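Local coordinates for mannosylglycerate hydrolase MGH1-like glycoside hydrolase domain-containing protein (Thermus thermophilus HB8, PDB 4WVA) that hydrolyses mannosylglycerate, a solute made by thermophiles under osmotic stress, to mannose and glycerate, and can also split glucosylglycerate, at residues 30-35 with 70-75; 100-105 with 159-164. All blocks are in the same frame, centred on the assembly; numbering follows the deposited sequence.

Interaction 1: 30-35 with 70-75; sequences YQWLWD and PHIVFH
At the edge of the probable substrate pocket, which includes Trp-32 to Asp-35, Gln-31 and Trp-32 join Val-73 and Ile-72 in a short antiparallel strand pairing. Gln-31 and Val-73 form the hydrogen-bonded pair: Val-73 N gives a nearly straight bond to Gln-31 O (2.9 Å, in the carbonyl plane), and Gln-31 N returns a longer one to Val-73 O (3.3 Å). The backbone N of Leu-33, first residue of helix 33-43, reaches His-71 O at 2.9 Å, a more bent bond that ties the helix start to the residue just before strand 72-74. On one face of the sheet Ile-72 runs alongside Trp-32 in the same direction. Ile-72 CG1, placed anti to the carbonyl carbon (chi1 -54°), makes a CH-pi contact 3.7 Å from the centroid of the indole five-membered ring, and Ile-72 CD1 carries on to Trp-32 CZ2 at 3.3 Å. Beyond it, Phe-74 turns an edge onto Tyr-30: Phe-74 CD1 lies over the middle of the Tyr-30 ring, 3.5 Å from Tyr-30 CD2, with the planes at 88°, a T-shaped pair. On the other face Gln-31 CB rests against the edge of the His-75 ring, 3.6 Å from His-75 CD2. Strand 72-74 lies between 31-32 and 97-98 in a three-stranded sheet; helix 48-62 packs on the Gln-31 face through Cys-57, and helix 33-43 continues from Trp-32, its N-cap position.

Interaction 2: 100-105 with 159-164; sequences GITQPP and PWESGM
Glu-161 lies along the backbone of Ile-101 and Thr-102 where two loops meet inside the (alpha/alpha)6 barrel, beside the substrate site. Glu-161 CB sits 3.5 Å from Thr-102 O. With CG anti to the carbonyl carbon (chi1 -60°) and the chain extended beyond it, the carboxylate is carried along to the Thr-102 N-H; on the way Glu-161 CG comes to 3.3 Å from Thr-102 O while also brushing Ile-101 CB. Glu-161 CD then passes Ile-101 CB at 3.8 Å. At the tip, Glu-161 OE1 takes the Thr-102 N-H on its anti lone pair, with Thr-102 N 2.9 Å away and the bond almost straight at 174°. The same oxygen makes a salt bridge to Arg-146, and OE2 accepts from the backbone N of Val-157; these three links fix the carboxylate's rotation. A glutamine in its place would probably weaken this grip and leave Arg-146 without this carboxylate's negative charge. Thr-102 O is buried with no hydrogen-bond partner in the model; from Glu-161 it meets C-H groups. On one flank Ile-101 CD1 crosses to Trp-160 CB and approaches the edge of the indole. On the other, the Pro-104 ring sits over the turn, Pro-104 CD 3.2 Å from Glu-161 O and its CG close to Ser-162 O. At Gly-163, which has positive phi, a CB would point toward Pro-104 and come close to its CD. Gln-103 OE1 accepts from Trp-34 N, whereas Gln-103 NE2 donates to a water 3.1 Å away, which in turn donates to Trp-160 O at 2.7 Å.

Overall arrangement
The two contacts, with centres about 10 Å apart, abut through His-71 and Gln-103. His-71 N probably bonds to Ile-101 O (2.9 Å), and His-71 CB packs on Gln-103 CG at 3.5 Å. The probable bond between Trp-34 N and Gln-103 OE1, 3.0 Å long, fastens the helix start of interaction 1 to the loop of interaction 2. Both border one pocket, where a bound Tris molecule lies about 4 Å, nearest atoms, from the Trp-32 side chain, is weakly hydrogen-bonded to Asp-35 OD2 and is also hydrogen-bonded to Gly-163 O. The probable proton donor, Asp-165, follows 159-164 directly and touches Trp-160.

Interaction 1: 30-35 with 70-75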
ATOM      1  N   TYR A  30      20.449 -14.353  32.075  1.00 12.20           N
ATOM      2  CA  TYR A  30      20.827 -15.027  30.854  1.00 12.17           C
ATOM      3  C   TYR A  30      20.654 -14.015  29.732  1.00 11.58           C
ATOM      4  O   TYR A  30      20.409 -12.816  29.999  1.00 11.19           O
ATOM      5  CB  TYR A  30      19.931 -16.255  30.574  1.00 12.64           C
ATOM      6  CG  TYR A  30      19.918 -17.319  31.645  1.00 13.55           C
ATOM      7  CD1 TYR A  30      21.050 -18.092  31.874  1.00 14.25           C
ATOM      8  CD2 TYR A  30      18.771 -17.578  32.394  1.00 14.00           C
ATOM      9  CE1 TYR A  30      21.045 -19.088  32.842  1.00 14.56           C
ATOM     10  CE2 TYR A  30      18.768 -18.580  33.368  1.00 14.60           C
ATOM     11  CZ  TYR A  30      19.921 -19.318  33.578  1.00 14.78           C
ATOM     12  OH  TYR A  30      19.954 -20.333  34.538  1.00 17.02           O
ATOM     13  N   GLN A  31      20.816 -14.466  28.495  1.00 11.17           N
ATOM     14  CA  GLN A  31      20.566 -13.614  27.323  1.00 11.11           C
ATOM     15  C   GLN A  31      19.165 -13.843  26.743  1.00 10.86           C
ATOM     16  O   GLN A  31      18.790 -14.973  26.426  1.00 11.26           O
ATOM     17  CB  GLN A  31      21.619 -13.851  26.244  1.00 10.83           C
ATOM     18  CG  GLN A  31      21.417 -13.022  24.976  1.00 11.18           C
ATOM     19  CD  GLN A  31      22.591 -12.984  24.014  1.00 11.04           C
ATOM     20  OE1 GLN A  31      22.822 -11.961  23.330  1.00 12.33           O
ATOM     21  NE2 GLN A  31      23.311 -14.082  23.898  1.00 10.25           N
ATOM     22  N   TRP A  32      18.411 -12.752  26.593  1.00 11.08           N
ATOM     23  CA  TRP A  32      17.077 -12.797  25.981  1.00 10.52           C
ATOM     24  C   TRP A  32      17.115 -12.172  24.577  1.00 10.78           C
ATOM     25  O   TRP A  32      17.862 -11.238  24.327  1.00 10.61           O
ATOM     26  CB  TRP A  32      16.077 -12.012  26.835  1.00 10.77           C
ATOM     27  CG  TRP A  32      15.258 -12.831  27.773  1.00 10.59           C
ATOM     28  CD1 TRP A  32      13.960 -13.196  27.598  1.00 10.62           C
ATOM     29  CD2 TRP A  32      15.655 -13.388  29.033  1.00 10.49           C
ATOM     30  NE1 TRP A  32      13.511 -13.913  28.661  1.00 10.82           N
ATOM     31  CE2 TRP A  32      14.529 -14.053  29.562  1.00 10.80           C
ATOM     32  CE3 TRP A  32      16.847 -13.396  29.761  1.00 10.71           C
ATOM     33  CZ2 TRP A  32      14.562 -14.724  30.770  1.00 11.04           C
ATOM     34  CZ3 TRP A  32      16.870 -14.062  30.983  1.00 10.86           C
ATOM     35  CH2 TRP A  32      15.749 -14.718  31.463  1.00 10.85           C
ATOM     36  N   LEU A  33      16.297 -12.708  23.681  1.00 10.17           N
ATOM     37  CA  LEU A  33      16.290 -12.351  22.264  1.00 10.15           C
ATOM     38  C   LEU A  33      15.886 -10.898  22.024  1.00  9.86           C
ATOM     39  O   LEU A  33      16.714 -10.106  21.528  1.00 10.26           O
ATOM     40  CB  LEU A  33      15.364 -13.307  21.508  1.00 10.06           C
ATOM     41  CG  LEU A  33      15.374 -13.337  19.977  1.00 10.47           C
ATOM     42  CD1 LEU A  33      14.519 -14.519  19.520  1.00 10.72           C
ATOM     43  CD2 LEU A  33      14.896 -12.032  19.350  1.00 10.90           C
ATOM     44  N   TRP A  34      14.642 -10.511  22.302  1.00 10.19           N
ATOM     45  CA  TRP A  34      14.293  -9.127  21.921  1.00  9.94           C
ATOM     46  C   TRP A  34      14.988  -8.108  22.824  1.00  9.99           C
ATOM     47  O   TRP A  34      15.353  -7.042  22.347  1.00 10.25           O
ATOM     48  CB  TRP A  34      12.785  -8.836  21.675  1.00 10.07           C
ATOM     49  CG  TRP A  34      11.859  -8.694  22.848  1.00  9.64           C
ATOM     50  CD1 TRP A  34      11.959  -9.262  24.104  1.00  9.87           C
ATOM     51  CD2 TRP A  34      10.609  -7.978  22.836  1.00  9.47           C
ATOM     52  NE1 TRP A  34      10.859  -8.919  24.853  1.00 10.36           N
ATOM     53  CE2 TRP A  34      10.028  -8.126  24.096  1.00  9.80           C
ATOM     54  CE3 TRP A  34       9.930  -7.221  21.856  1.00  9.31           C
ATOM     55  CZ2 TRP A  34       8.804  -7.536  24.421  1.00  9.63           C
ATOM     56  CZ3 TRP A  34       8.717  -6.636  22.181  1.00  9.44           C
ATOM     57  CH2 TRP A  34       8.166  -6.800  23.446  1.00  9.39           C
ATOM     58  N   ASP A  35      15.307  -8.488  24.065  1.00  9.95           N
ATOM     59  CA  ASP A  35      16.061  -7.593  24.929  1.00  9.58           C
ATOM     60  C   ASP A  35      17.398  -7.259  24.300  1.00  9.48           C
ATOM     61  O   ASP A  35      17.793  -6.097  24.271  1.00  9.17           O
ATOM     62  CB  ASP A  35      16.302  -8.197  26.319  1.00  9.68           C
ATOM     63  CG  ASP A  35      15.031  -8.456  27.083  1.00  9.76           C
ATOM     64  OD1 ASP A  35      14.203  -9.286  26.615  1.00  9.91           O
ATOM     65  OD2 ASP A  35      14.866  -7.864  28.169  1.00  9.56           O
ATOM     66  N   PRO A  70      16.047 -18.867  19.675  1.00 12.36           N
ATOM     67  CA  PRO A  70      15.266 -19.074  20.892  1.00 12.21           C
ATOM     68  C   PRO A  70      15.184 -17.806  21.726  1.00 12.02           C
ATOM     69  O   PRO A  70      16.058 -16.952  21.589  1.00 12.81           O
ATOM     70  CB  PRO A  70      16.089 -20.116  21.641  1.00 12.56           C
ATOM     71  CG  PRO A  70      17.478 -19.792  21.263  1.00 12.72           C
ATOM     72  CD  PRO A  70      17.443 -19.282  19.849  1.00 12.83           C
ATOM     73  N   HIS A  71      14.184 -17.685  22.590  1.00 11.91           N
ATOM     74  CA  HIS A  71      14.043 -16.449  23.375  1.00 11.56           C
ATOM     75  C   HIS A  71      15.053 -16.335  24.510  1.00 11.49           C
ATOM     76  O   HIS A  71      15.382 -15.232  24.903  1.00 10.98           O
ATOM     77  CB  HIS A  71      12.612 -16.217  23.844  1.00 11.55           C
ATOM     78  CG  HIS A  71      12.249 -16.852  25.144  1.00 11.34           C
ATOM     79  ND1 HIS A  71      12.369 -18.205  25.391  1.00 11.43           N
ATOM     80  CD2 HIS A  71      11.649 -16.322  26.235  1.00 10.92           C
ATOM     81  CE1 HIS A  71      11.886 -18.472  26.593  1.00 11.09           C
ATOM     82  NE2 HIS A  71      11.446 -17.342  27.125  1.00 11.39           N
ATOM     83  N   ILE A  72      15.608 -17.460  24.970  1.00 11.70           N
ATOM     84  CA  ILE A  72      16.662 -17.420  25.986  1.00 11.84           C
ATOM     85  C   ILE A  72      17.832 -18.307  25.585  1.00 11.92           C
ATOM     86  O   ILE A  72      17.621 -19.439  25.146  1.00 12.01           O
ATOM     87  CB  ILE A  72      16.171 -17.855  27.398  1.00 11.94           C
ATOM     88  CG1 ILE A  72      14.948 -17.061  27.856  1.00 12.16           C
ATOM     89  CG2 ILE A  72      17.290 -17.647  28.426  1.00 12.32           C
ATOM     90  CD1 ILE A  72      14.292 -17.612  29.116  1.00 11.88           C
ATOM     91  N   VAL A  73      19.047 -17.767  25.723  1.00 11.79           N
ATOM     92  CA  VAL A  73      20.282 -18.526  25.667  1.00 12.32           C
ATOM     93  C   VAL A  73      20.796 -18.636  27.106  1.00 12.29           C
ATOM     94  O   VAL A  73      21.131 -17.619  27.745  1.00 11.49           O
ATOM     95  CB  VAL A  73      21.358 -17.866  24.785  1.00 12.69           C
ATOM     96  CG1 VAL A  73      22.576 -18.759  24.664  1.00 13.15           C
ATOM     97  CG2 VAL A  73      20.810 -17.571  23.399  1.00 13.59           C
ATOM     98  N   PHE A  74      20.850 -19.866  27.606  1.00 12.80           N
ATOM     99  CA  PHE A  74      21.190 -20.116  29.018  1.00 13.17           C
ATOM    100  C   PHE A  74      22.716 -20.174  29.241  1.00 14.33           C
ATOM    101  O   PHE A  74      23.274 -21.198  29.697  1.00 14.32           O
ATOM    102  CB  PHE A  74      20.511 -21.402  29.522  1.00 13.68           C
ATOM    103  CG  PHE A  74      19.001 -21.335  29.566  1.00 13.27           C
ATOM    104  CD1 PHE A  74      18.360 -20.454  30.420  1.00 13.34           C
ATOM    105  CD2 PHE A  74      18.207 -22.169  28.770  1.00 13.32           C
ATOM    106  CE1 PHE A  74      16.974 -20.400  30.493  1.00 13.20           C
ATOM    107  CE2 PHE A  74      16.822 -22.111  28.838  1.00 12.92           C
ATOM    108  CZ  PHE A  74      16.202 -21.227  29.701  1.00 13.12           C
ATOM    109  N   HIS A  75      23.395 -19.074  28.939  1.00 14.20           N
ATOM    110  CA  HIS A  75      24.822 -18.968  29.214  1.00 14.38           C
ATOM    111  C   HIS A  75      25.136 -19.299  30.675  1.00 15.86           C
ATOM    112  O   HIS A  75      24.436 -18.849  31.577  1.00 14.62           O
ATOM    113  CB  HIS A  75      25.346 -17.559  28.953  1.00 14.32           C
ATOM    114  CG  HIS A  75      25.123 -17.062  27.559  1.00 13.36           C
ATOM    115  ND1 HIS A  75      25.864 -17.491  26.479  1.00 12.94           N
ATOM    116  CD2 HIS A  75      24.230 -16.163  27.074  1.00 13.09           C
ATOM    117  CE1 HIS A  75      25.455 -16.858  25.392  1.00 13.40           C
ATOM    118  NE2 HIS A  75      24.471 -16.043  25.730  1.00 12.92           N
TER

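Interaction 2: 100-105 with 159-164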
ATOM      1  N   GLY A 100      13.077 -23.374  24.000  1.00 14.27           N
ATOM      2  CA  GLY A 100      12.529 -24.042  22.836  1.00 14.12           C
ATOM      3  C   GLY A 100      11.382 -23.282  22.198  1.00 14.49           C
ATOM      4  O   GLY A 100      10.582 -23.869  21.451  1.00 15.04           O
ATOM      5  N   ILE A 101      11.324 -21.979  22.483  1.00 13.79           N
ATOM      6  CA  ILE A 101      10.348 -21.065  21.879  1.00 13.27           C
ATOM      7  C   ILE A 101      11.098 -19.803  21.446  1.00 12.47           C
ATOM      8  O   ILE A 101      12.265 -19.631  21.776  1.00 11.38           O
ATOM      9  CB  ILE A 101       9.220 -20.690  22.852  1.00 13.51           C
ATOM     10  CG1 ILE A 101       9.784 -20.071  24.148  1.00 13.59           C
ATOM     11  CG2 ILE A 101       8.341 -21.903  23.160  1.00 13.59           C
ATOM     12  CD1 ILE A 101       8.748 -19.472  25.072  1.00 13.86           C
ATOM     13  N   THR A 102      10.419 -18.919  20.710  1.00 11.70           N
ATOM     14  CA  THR A 102      11.058 -17.726  20.165  1.00 11.09           C
ATOM     15  C   THR A 102      10.502 -16.434  20.794  1.00 11.08           C
ATOM     16  O   THR A 102       9.867 -16.472  21.846  1.00 10.79           O
ATOM     17  CB  THR A 102      10.987 -17.750  18.620  1.00 11.16           C
ATOM     18  OG1 THR A 102      11.876 -16.772  18.057  1.00 10.79           O
ATOM     19  CG2 THR A 102       9.577 -17.573  18.090  1.00 11.14           C
ATOM     20  N   GLN A 103      10.800 -15.290  20.175  1.00 10.73           N
ATOM     21  CA  GLN A 103      10.350 -13.985  20.699  1.00 10.24           C
ATOM     22  C   GLN A 103      10.262 -13.020  19.521  1.00 10.21           C
ATOM     23  O   GLN A 103      10.700 -13.348  18.429  1.00  9.83           O
ATOM     24  CB  GLN A 103      11.315 -13.439  21.757  1.00 10.52           C
ATOM     25  CG  GLN A 103      10.724 -13.397  23.159  1.00 10.55           C
ATOM     26  CD  GLN A 103      11.611 -12.664  24.163  1.00 10.25           C
ATOM     27  OE1 GLN A 103      12.758 -12.270  23.865  1.00 10.03           O
ATOM     28  NE2 GLN A 103      11.088 -12.474  25.354  1.00 10.61           N
ATOM     29  N   PRO A 104       9.711 -11.813  19.744  1.00 10.09           N
ATOM     30  CA  PRO A 104       9.503 -10.955  18.572  1.00 10.05           C
ATOM     31  C   PRO A 104      10.806 -10.615  17.836  1.00 10.17           C
ATOM     32  O   PRO A 104      11.787 -10.189  18.463  1.00 10.83           O
ATOM     33  CB  PRO A 104       8.855  -9.700  19.176  1.00  9.91           C
ATOM     34  CG  PRO A 104       8.174 -10.215  20.407  1.00  9.72           C
ATOM     35  CD  PRO A 104       9.136 -11.214  20.957  1.00 10.02           C
ATOM     36  N   PRO A 105      10.812 -10.786  16.503  1.00 10.16           N
ATOM     37  CA  PRO A 105      12.052 -10.768  15.734  1.00 10.25           C
ATOM     38  C   PRO A 105      12.458  -9.348  15.349  1.00 10.75           C
ATOM     39  O   PRO A 105      12.487  -9.007  14.183  1.00 10.65           O
ATOM     40  CB  PRO A 105      11.709 -11.624  14.525  1.00 10.32           C
ATOM     41  CG  PRO A 105      10.252 -11.429  14.326  1.00 10.41           C
ATOM     42  CD  PRO A 105       9.680 -11.328  15.710  1.00 10.53           C
ATOM     43  N   PRO A 159       2.457 -17.694  25.220  1.00 11.68           N
ATOM     44  CA  PRO A 159       2.395 -16.248  25.497  1.00 11.76           C
ATOM     45  C   PRO A 159       3.785 -15.603  25.689  1.00 11.39           C
ATOM     46  O   PRO A 159       3.968 -14.413  25.390  1.00 11.19           O
ATOM     47  CB  PRO A 159       1.548 -16.161  26.773  1.00 12.33           C
ATOM     48  CG  PRO A 159       1.587 -17.538  27.362  1.00 12.25           C
ATOM     49  CD  PRO A 159       1.645 -18.460  26.187  1.00 11.57           C
ATOM     50  N   TRP A 160       4.760 -16.364  26.181  1.00 11.36           N
ATOM     51  CA  TRP A 160       6.141 -15.871  26.311  1.00 11.31           C
ATOM     52  C   TRP A 160       6.700 -15.366  24.983  1.00 11.04           C
ATOM     53  O   TRP A 160       7.534 -14.451  24.975  1.00 11.50           O
ATOM     54  CB  TRP A 160       7.099 -16.933  26.885  1.00 11.73           C
ATOM     55  CG  TRP A 160       7.043 -17.069  28.400  1.00 12.84           C
ATOM     56  CD1 TRP A 160       6.753 -16.087  29.277  1.00 13.13           C
ATOM     57  CD2 TRP A 160       7.361 -18.232  29.191  1.00 13.20           C
ATOM     58  NE1 TRP A 160       6.839 -16.557  30.575  1.00 13.84           N
ATOM     59  CE2 TRP A 160       7.196 -17.876  30.543  1.00 14.02           C
ATOM     60  CE3 TRP A 160       7.742 -19.545  28.882  1.00 14.62           C
ATOM     61  CZ2 TRP A 160       7.408 -18.781  31.590  1.00 13.75           C
ATOM     62  CZ3 TRP A 160       7.932 -20.447  29.923  1.00 14.37           C
ATOM     63  CH2 TRP A 160       7.774 -20.055  31.253  1.00 14.05           C
ATOM     64  N   GLU A 161       6.254 -15.954  23.868  1.00 10.74           N
ATOM     65  CA  GLU A 161       6.792 -15.581  22.562  1.00 10.27           C
ATOM     66  C   GLU A 161       6.375 -14.186  22.093  1.00 10.38           C
ATOM     67  O   GLU A 161       7.051 -13.599  21.235  1.00  9.82           O
ATOM     68  CB  GLU A 161       6.414 -16.600  21.503  1.00 10.51           C
ATOM     69  CG  GLU A 161       6.931 -17.988  21.795  1.00 10.53           C
ATOM     70  CD  GLU A 161       6.696 -18.940  20.655  1.00 10.59           C
ATOM     71  OE1 GLU A 161       7.665 -19.575  20.204  1.00 11.25           O
ATOM     72  OE2 GLU A 161       5.541 -19.020  20.193  1.00 11.20           O
ATOM     73  N   SER A 162       5.302 -13.660  22.664  1.00 10.30           N
ATOM     74  CA  SER A 162       4.896 -12.267  22.446  1.00 10.36           C
ATOM     75  C   SER A 162       5.830 -11.272  23.110  1.00 10.34           C
ATOM     76  O   SER A 162       5.813 -10.095  22.775  1.00 10.11           O
ATOM     77  CB  SER A 162       3.483 -12.025  22.962  1.00 10.42           C
ATOM     78  OG  SER A 162       3.444 -12.015  24.391  1.00 10.84           O
ATOM     79  N   GLY A 163       6.628 -11.736  24.079  1.00 10.25           N
ATOM     80  CA  GLY A 163       7.376 -10.832  24.939  1.00 10.18           C
ATOM     81  C   GLY A 163       6.521 -10.104  25.962  1.00 10.15           C
ATOM     82  O   GLY A 163       7.057  -9.384  26.813  1.00  9.99           O
ATOM     83  N   MET A 164       5.207 -10.322  25.914  1.00  9.81           N
ATOM     84  CA  MET A 164       4.231  -9.604  26.721  1.00 10.13           C
ATOM     85  C   MET A 164       3.440 -10.643  27.513  1.00 10.60           C
ATOM     86  O   MET A 164       2.241 -10.882  27.322  1.00  9.77           O
ATOM     87  CB  MET A 164       3.338  -8.739  25.841  1.00 10.44           C
ATOM     88  CG  MET A 164       4.138  -7.787  24.987  1.00 10.69           C
ATOM     89  SD  MET A 164       3.066  -6.713  24.018  1.00 10.67           S
ATOM     90  CE  MET A 164       4.250  -5.774  23.050  1.00 11.51           C
TER
HETATM   91  O   HOH W   1       8.732 -13.323  27.163  1.00 11.82           O